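Local coordinates for fusolin (Unidentified entomopoxvirus, PDB 4OW5), which probably binds chitin and cleaves it oxidatively as a lytic polysaccharide monooxygenase, enhances viral virulence and crystallizes in vivo as viral spindles, at residues V132-E137 with F209-R214; F149-T154 with Y196-G201. All blocks are in the same frame, centred on the assembly; numbering follows the deposited sequence.

Contact 1. Residues V132-E137 with F209-R214; sequences VPIEFE and FVLYVR
The core between the two sheets of the beta sandwich is the setting where Ile134 and Phe136 of strand 131-140 meet Leu211 and Val213 of strand 209-217. The two strand segments belong to different sheets. Their axes come no closer than 11.1 Å, and their N-to-C directions differ by 44°. Side chains alone bridge this distance, and every touch is apolar. Ile134 and Leu211 meet tip to tip, with Ile134 CD1 4.0 Å from Leu211 CD1. The chi1 of Ile134 (81°) places CG1 between the backbone N and the carbonyl carbon, and the extended chi2 then carries CD1 toward Leu211 on the facing sheet. The same Leu211 methyl also reaches the far end of the Phe136 ring, with Leu211 CD1 3.8 Å from Phe136 CZ. CD1 is thus shared by two residues of the facing strand. Ile134 CD1 in turn lies over one face of the Phe136 ring, 3.7 Å above its plane and displaced toward the rim. Farther along, Phe136 and Val213 run past each other in opposite directions. Here Phe136 CE1 is 4.2 Å from Val213 CG2, a looser touch. From strand 147-154, the neighbour of 209-217, Ile151 packs on Phe136 and Ile153 on Leu211. Glu135, which takes no part in the contact, forms a salt bridge with Arg184. The second subunit also packs on Pro133 and Ile134. All four touching residues are buried. Apolar packing of this kind between two twisted sheets fits the fibronectin type III-like sandwich of the LPMO family.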
loop_
_atom_site.group_PDB
_atom_site.type_symbol
_atom_site.label_atom_id
_atom_site.label_comp_id
_atom_site.label_asym_id
_atom_site.label_seq_id
_atom_site.Cartn_x
_atom_site.Cartn_y
_atom_site.Cartn_z
ATOM N N VAL A 132 9.907 -10.688 -9.286
ATOM C CA VAL A 132 10.446 -11.342 -8.091
ATOM C C VAL A 132 10.185 -12.833 -8.230
ATOM O O VAL A 132 9.014 -13.240 -8.287
ATOM C CB VAL A 132 9.816 -10.797 -6.780
ATOM C CG1 VAL A 132 10.274 -11.597 -5.572
ATOM C CG2 VAL A 132 10.147 -9.328 -6.576
ATOM N N PRO A 133 11.222 -13.686 -8.276
ATOM C CA PRO A 133 10.942 -15.130 -8.310
ATOM C C PRO A 133 10.411 -15.642 -6.986
ATOM O O PRO A 133 10.949 -15.296 -5.941
ATOM C CB PRO A 133 12.303 -15.747 -8.592
ATOM C CG PRO A 133 13.265 -14.792 -8.035
ATOM C CD PRO A 133 12.672 -13.419 -8.250
ATOM N N ILE A 134 9.336 -16.416 -7.020
ATOM C CA ILE A 134 8.858 -17.089 -5.829
ATOM C C ILE A 134 8.834 -18.570 -6.146
ATOM O O ILE A 134 8.374 -18.963 -7.216
ATOM C CB ILE A 134 7.519 -16.572 -5.251
ATOM C CG1 ILE A 134 6.284 -17.103 -5.960
ATOM C CG2 ILE A 134 7.531 -15.062 -5.154
ATOM C CD1 ILE A 134 4.952 -16.682 -5.270
ATOM N N GLU A 135 9.261 -19.392 -5.195
ATOM C CA GLU A 135 9.159 -20.810 -5.393
ATOM C C GLU A 135 7.810 -21.280 -4.824
ATOM O O GLU A 135 7.659 -21.440 -3.626
ATOM C CB GLU A 135 10.335 -21.567 -4.800
ATOM C CG GLU A 135 10.299 -23.031 -5.182
ATOM C CD GLU A 135 11.316 -23.875 -4.446
ATOM O OE1 GLU A 135 11.268 -23.911 -3.193
ATOM O OE2 GLU A 135 12.082 -24.594 -5.124
ATOM N N PHE A 136 6.860 -21.507 -5.702
ATOM C CA PHE A 136 5.552 -22.017 -5.367
ATOM C C PHE A 136 5.657 -23.387 -4.745
ATOM O O PHE A 136 6.444 -24.210 -5.215
ATOM C CB PHE A 136 4.636 -22.121 -6.611
ATOM C CG PHE A 136 3.979 -20.836 -7.015
ATOM C CD1 PHE A 136 2.728 -20.504 -6.537
ATOM C CD2 PHE A 136 4.605 -19.964 -7.895
ATOM C CE1 PHE A 136 2.101 -19.327 -6.933
ATOM C CE2 PHE A 136 3.987 -18.770 -8.271
ATOM C CZ PHE A 136 2.729 -18.475 -7.809
ATOM N N GLU A 137 4.853 -23.643 -3.719
ATOM C CA GLU A 137 4.705 -24.968 -3.121
ATOM C C GLU A 137 3.221 -25.282 -3.068
ATOM O O GLU A 137 2.428 -24.510 -2.501
ATOM C CB GLU A 137 5.358 -25.066 -1.718
ATOM C CG GLU A 137 5.427 -26.503 -1.230
ATOM C CD GLU A 137 5.846 -26.704 0.213
ATOM O OE1 GLU A 137 5.177 -26.135 1.102
ATOM O OE2 GLU A 137 6.784 -27.496 0.465
ATOM N N PHE A 209 -2.298 -7.981 -4.316
ATOM C CA PHE A 209 -2.788 -8.707 -5.474
ATOM C C PHE A 209 -3.133 -10.139 -5.123
ATOM O O PHE A 209 -2.924 -10.595 -3.998
ATOM C CB PHE A 209 -1.734 -8.652 -6.601
ATOM C CG PHE A 209 -0.408 -9.283 -6.291
ATOM C CD1 PHE A 209 0.567 -8.582 -5.599
ATOM C CD2 PHE A 209 -0.122 -10.574 -6.705
ATOM C CE1 PHE A 209 1.822 -9.136 -5.388
ATOM C CE2 PHE A 209 1.103 -11.159 -6.426
ATOM C CZ PHE A 209 2.087 -10.426 -5.808
ATOM N N VAL A 210 -3.685 -10.837 -6.100
ATOM C CA VAL A 210 -4.106 -12.217 -5.982
ATOM C C VAL A 210 -3.380 -13.037 -7.026
ATOM O O VAL A 210 -3.209 -12.606 -8.180
ATOM C CB VAL A 210 -5.680 -12.371 -6.098
ATOM C CG1 VAL A 210 -6.105 -13.823 -6.382
ATOM C CG2 VAL A 210 -6.367 -11.851 -4.862
ATOM N N LEU A 211 -2.918 -14.207 -6.594
ATOM C CA LEU A 211 -2.371 -15.253 -7.452
ATOM C C LEU A 211 -3.439 -16.333 -7.492
ATOM O O LEU A 211 -4.022 -16.630 -6.448
ATOM C CB LEU A 211 -1.023 -15.793 -6.940
ATOM C CG LEU A 211 0.117 -14.765 -6.988
ATOM C CD1 LEU A 211 1.344 -15.239 -6.303
ATOM C CD2 LEU A 211 0.450 -14.385 -8.402
ATOM N N TYR A 212 -3.816 -16.773 -8.683
ATOM C CA TYR A 212 -4.825 -17.804 -8.879
ATOM C C TYR A 212 -4.153 -19.057 -9.439
ATOM O O TYR A 212 -3.447 -18.971 -10.428
ATOM C CB TYR A 212 -5.907 -17.309 -9.807
ATOM C CG TYR A 212 -7.204 -18.093 -9.775
ATOM C CD1 TYR A 212 -7.873 -18.331 -8.573
ATOM C CD2 TYR A 212 -7.764 -18.600 -10.942
ATOM C CE1 TYR A 212 -9.077 -19.013 -8.544
ATOM C CE2 TYR A 212 -8.997 -19.233 -10.930
ATOM C CZ TYR A 212 -9.638 -19.466 -9.729
ATOM O OH TYR A 212 -10.875 -20.039 -9.752
ATOM N N VAL A 213 -4.311 -20.179 -8.756
ATOM C CA VAL A 213 -3.673 -21.449 -9.132
ATOM C C VAL A 213 -4.746 -22.475 -9.442
ATOM O O VAL A 213 -5.640 -22.739 -8.617
ATOM C CB VAL A 213 -2.740 -21.977 -8.025
ATOM C CG1 VAL A 213 -2.122 -23.329 -8.411
ATOM C CG2 VAL A 213 -1.635 -20.981 -7.720
ATOM N N ARG A 214 -4.591 -23.094 -10.608
ATOM C CA ARG A 214 -5.418 -24.161 -11.108
ATOM C C ARG A 214 -4.579 -25.429 -11.196
ATOM O O ARG A 214 -3.544 -25.411 -11.855
ATOM C CB ARG A 214 -5.943 -23.807 -12.490
ATOM C CG ARG A 214 -6.839 -24.896 -13.062
ATOM C CD ARG A 214 -7.195 -24.572 -14.480
ATOM N NE ARG A 214 -8.023 -25.608 -15.086
ATOM C CZ ARG A 214 -8.097 -25.861 -16.394
ATOM N NH1 ARG A 214 -7.379 -25.152 -17.262
ATOM N NH2 ARG A 214 -8.897 -26.813 -16.845
#

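Contact 2. Residues F149-T154 with Y196-G201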
loop_
_atom_site.group_PDB
_atom_site.type_symbol
_atom_site.label_atom_id
_atom_site.label_comp_id
_atom_site.label_asym_id
_atom_site.label_seq_id
_atom_site.Cartn_x
_atom_site.Cartn_y
_atom_site.Cartn_z
ATOM N N PHE A 149 -0.584 -27.579 -14.159
ATOM C CA PHE A 149 -0.939 -26.366 -13.421
ATOM C C PHE A 149 -1.029 -25.182 -14.319
ATOM O O PHE A 149 -0.372 -25.127 -15.358
ATOM C CB PHE A 149 0.120 -26.042 -12.358
ATOM C CG PHE A 149 0.088 -26.916 -11.140
ATOM C CD1 PHE A 149 0.659 -28.181 -11.156
ATOM C CD2 PHE A 149 -0.461 -26.456 -9.950
ATOM C CE1 PHE A 149 0.625 -28.987 -10.028
ATOM C CE2 PHE A 149 -0.485 -27.257 -8.825
ATOM C CZ PHE A 149 0.018 -28.532 -8.880
ATOM N N GLU A 150 -1.831 -24.220 -13.898
ATOM C CA GLU A 150 -1.887 -22.894 -14.483
ATOM C C GLU A 150 -1.841 -21.933 -13.350
ATOM O O GLU A 150 -2.488 -22.178 -12.337
ATOM C CB GLU A 150 -3.115 -22.665 -15.346
ATOM C CG GLU A 150 -3.174 -23.579 -16.531
ATOM C CD GLU A 150 -4.357 -23.334 -17.434
ATOM O OE1 GLU A 150 -5.446 -23.036 -16.900
ATOM O OE2 GLU A 150 -4.214 -23.489 -18.667
ATOM N N ILE A 151 -1.031 -20.882 -13.469
ATOM C CA ILE A 151 -0.924 -19.854 -12.433
ATOM C C ILE A 151 -1.212 -18.537 -13.106
ATOM O O ILE A 151 -0.697 -18.270 -14.204
ATOM C CB ILE A 151 0.443 -19.866 -11.709
ATOM C CG1 ILE A 151 0.787 -21.278 -11.180
ATOM C CG2 ILE A 151 0.492 -18.794 -10.593
ATOM C CD1 ILE A 151 2.180 -21.375 -10.503
ATOM N N TYR A 152 -2.053 -17.737 -12.453
ATOM C CA TYR A 152 -2.467 -16.425 -12.889
ATOM C C TYR A 152 -2.185 -15.375 -11.852
ATOM O O TYR A 152 -2.182 -15.674 -10.669
ATOM C CB TYR A 152 -3.967 -16.392 -13.191
ATOM C CG TYR A 152 -4.407 -17.377 -14.245
ATOM C CD1 TYR A 152 -4.612 -16.973 -15.556
ATOM C CD2 TYR A 152 -4.681 -18.700 -13.922
ATOM C CE1 TYR A 152 -5.037 -17.864 -16.530
ATOM C CE2 TYR A 152 -5.113 -19.603 -14.886
ATOM C CZ TYR A 152 -5.261 -19.187 -16.200
ATOM O OH TYR A 152 -5.689 -20.033 -17.182
ATOM N N ILE A 153 -2.024 -14.128 -12.294
ATOM C CA ILE A 153 -1.843 -12.961 -11.435
ATOM C C ILE A 153 -2.902 -11.930 -11.825
ATOM O O ILE A 153 -3.192 -11.742 -13.023
ATOM C CB ILE A 153 -0.412 -12.351 -11.463
ATOM C CG1 ILE A 153 -0.301 -11.220 -10.413
ATOM C CG2 ILE A 153 -0.047 -11.799 -12.863
ATOM C CD1 ILE A 153 1.077 -10.735 -10.179
ATOM N N THR A 154 -3.472 -11.271 -10.829
ATOM C CA THR A 154 -4.440 -10.224 -11.109
ATOM C C THR A 154 -3.782 -9.035 -11.869
ATOM O O THR A 154 -2.599 -8.735 -11.691
ATOM C CB THR A 154 -5.147 -9.725 -9.862
ATOM O OG1 THR A 154 -4.183 -9.516 -8.829
ATOM C CG2 THR A 154 -6.267 -10.662 -9.408
ATOM N N TYR A 196 4.414 -30.275 -4.969
ATOM C CA TYR A 196 4.659 -29.705 -6.278
ATOM C C TYR A 196 5.362 -28.395 -6.025
ATOM O O TYR A 196 4.829 -27.579 -5.273
ATOM C CB TYR A 196 3.395 -29.467 -7.067
ATOM C CG TYR A 196 2.674 -30.716 -7.496
ATOM C CD1 TYR A 196 3.031 -31.375 -8.652
ATOM C CD2 TYR A 196 1.531 -31.140 -6.836
ATOM C CE1 TYR A 196 2.345 -32.506 -9.083
ATOM C CE2 TYR A 196 0.847 -32.279 -7.239
ATOM C CZ TYR A 196 1.274 -32.979 -8.349
ATOM O OH TYR A 196 0.570 -34.083 -8.748
ATOM N N ARG A 197 6.560 -28.204 -6.585
ATOM C CA ARG A 197 7.307 -26.944 -6.454
ATOM C C ARG A 197 7.796 -26.434 -7.772
ATOM O O ARG A 197 8.328 -27.205 -8.549
ATOM C CB ARG A 197 8.534 -27.072 -5.573
ATOM C CG ARG A 197 8.308 -27.246 -4.128
ATOM C CD ARG A 197 9.598 -26.976 -3.357
ATOM N NE ARG A 197 10.745 -27.781 -3.789
ATOM C CZ ARG A 197 11.170 -28.920 -3.229
ATOM N NH1 ARG A 197 10.538 -29.435 -2.186
ATOM N NH2 ARG A 197 12.240 -29.543 -3.706
ATOM N N THR A 198 7.721 -25.127 -7.983
ATOM C CA THR A 198 8.226 -24.481 -9.196
ATOM C C THR A 198 8.526 -23.009 -8.895
ATOM O O THR A 198 7.836 -22.423 -8.088
ATOM C CB THR A 198 7.198 -24.624 -10.359
ATOM O OG1 THR A 198 7.831 -24.331 -11.592
ATOM C CG2 THR A 198 5.961 -23.741 -10.199
ATOM N N THR A 199 9.499 -22.415 -9.580
ATOM C CA THR A 199 9.803 -20.997 -9.486
ATOM C C THR A 199 9.146 -20.299 -10.643
ATOM O O THR A 199 9.323 -20.694 -11.804
ATOM C CB THR A 199 11.309 -20.731 -9.445
ATOM O OG1 THR A 199 11.824 -21.343 -8.272
ATOM C CG2 THR A 199 11.640 -19.233 -9.378
ATOM N N VAL A 200 8.431 -19.212 -10.327
ATOM C CA VAL A 200 7.796 -18.336 -11.304
ATOM C C VAL A 200 8.223 -16.940 -10.965
ATOM O O VAL A 200 8.282 -16.606 -9.773
ATOM C CB VAL A 200 6.249 -18.470 -11.287
ATOM C CG1 VAL A 200 5.606 -17.587 -12.354
ATOM C CG2 VAL A 200 5.831 -19.911 -11.457
ATOM N N GLY A 201 8.528 -16.148 -11.995
ATOM C CA GLY A 201 8.847 -14.748 -11.835
ATOM C C GLY A 201 7.532 -14.030 -11.671
ATOM O O GLY A 201 6.676 -14.129 -12.540
#
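The ring of Phe149 presents its edge to one face of the Tyr196 ring in a T-shaped pair. The centroids are 5.0 Å apart and the planes make an angle of 62°, so the T is tilted. Two ring atoms of Phe149 do the touching. Phe149 CZ is 3.6 Å from Tyr196 CD2, and Phe149 CE1 is 3.7 Å from Tyr196 CD1. The edge therefore spans the near part of the tyrosine ring, around CG, rather than its hydroxyl end. Trp215 stacks on Phe149 and also meets Tyr196, while Phe138 forms another edge-to-face pair with Phe149. The hydroxyl of Tyr196 is hydrogen-bonded to Glu145. Farther along the strands the packing is aliphatic. Ile151 and Val200 pass alongside in opposite senses, with Ile151 CD1 4.0 Å from Val200 CG2. The extended chi2 of Ile151 (177°) carries CD1 across to Val200. Thr198 CG2 lies 4.5 Å from Ile151 CD1, at most a marginal contact. The Tyr196 side chain is about 6 Å from that of His144 (nearest atoms), a metal ligand in another structure of this protein. No metal is bound to this chain here. The aromatic cluster lies in the sandwich core beside the histidine metal site typical of lytic polysaccharide monooxygenases.

From the N terminus the chain passes first through 132-137, then 149-154, then 196-201 and finally 209-214. Contact 1 joins the outer two segments and contact 2 the inner two, so the smaller loop of contact 2 lies wholly within the larger loop of contact 1. Both contacts cross between the same two sheets. Strands 131-140 and 194-203 are antiparallel neighbours in one sheet, where Phe136 N and Thr198 O make a probable hydrogen bond. Strands 147-154 and 209-217 are antiparallel neighbours in the other, with Tyr152 N near Tyr212 O. The contact centres are about 5 Å apart, forming one continuous core.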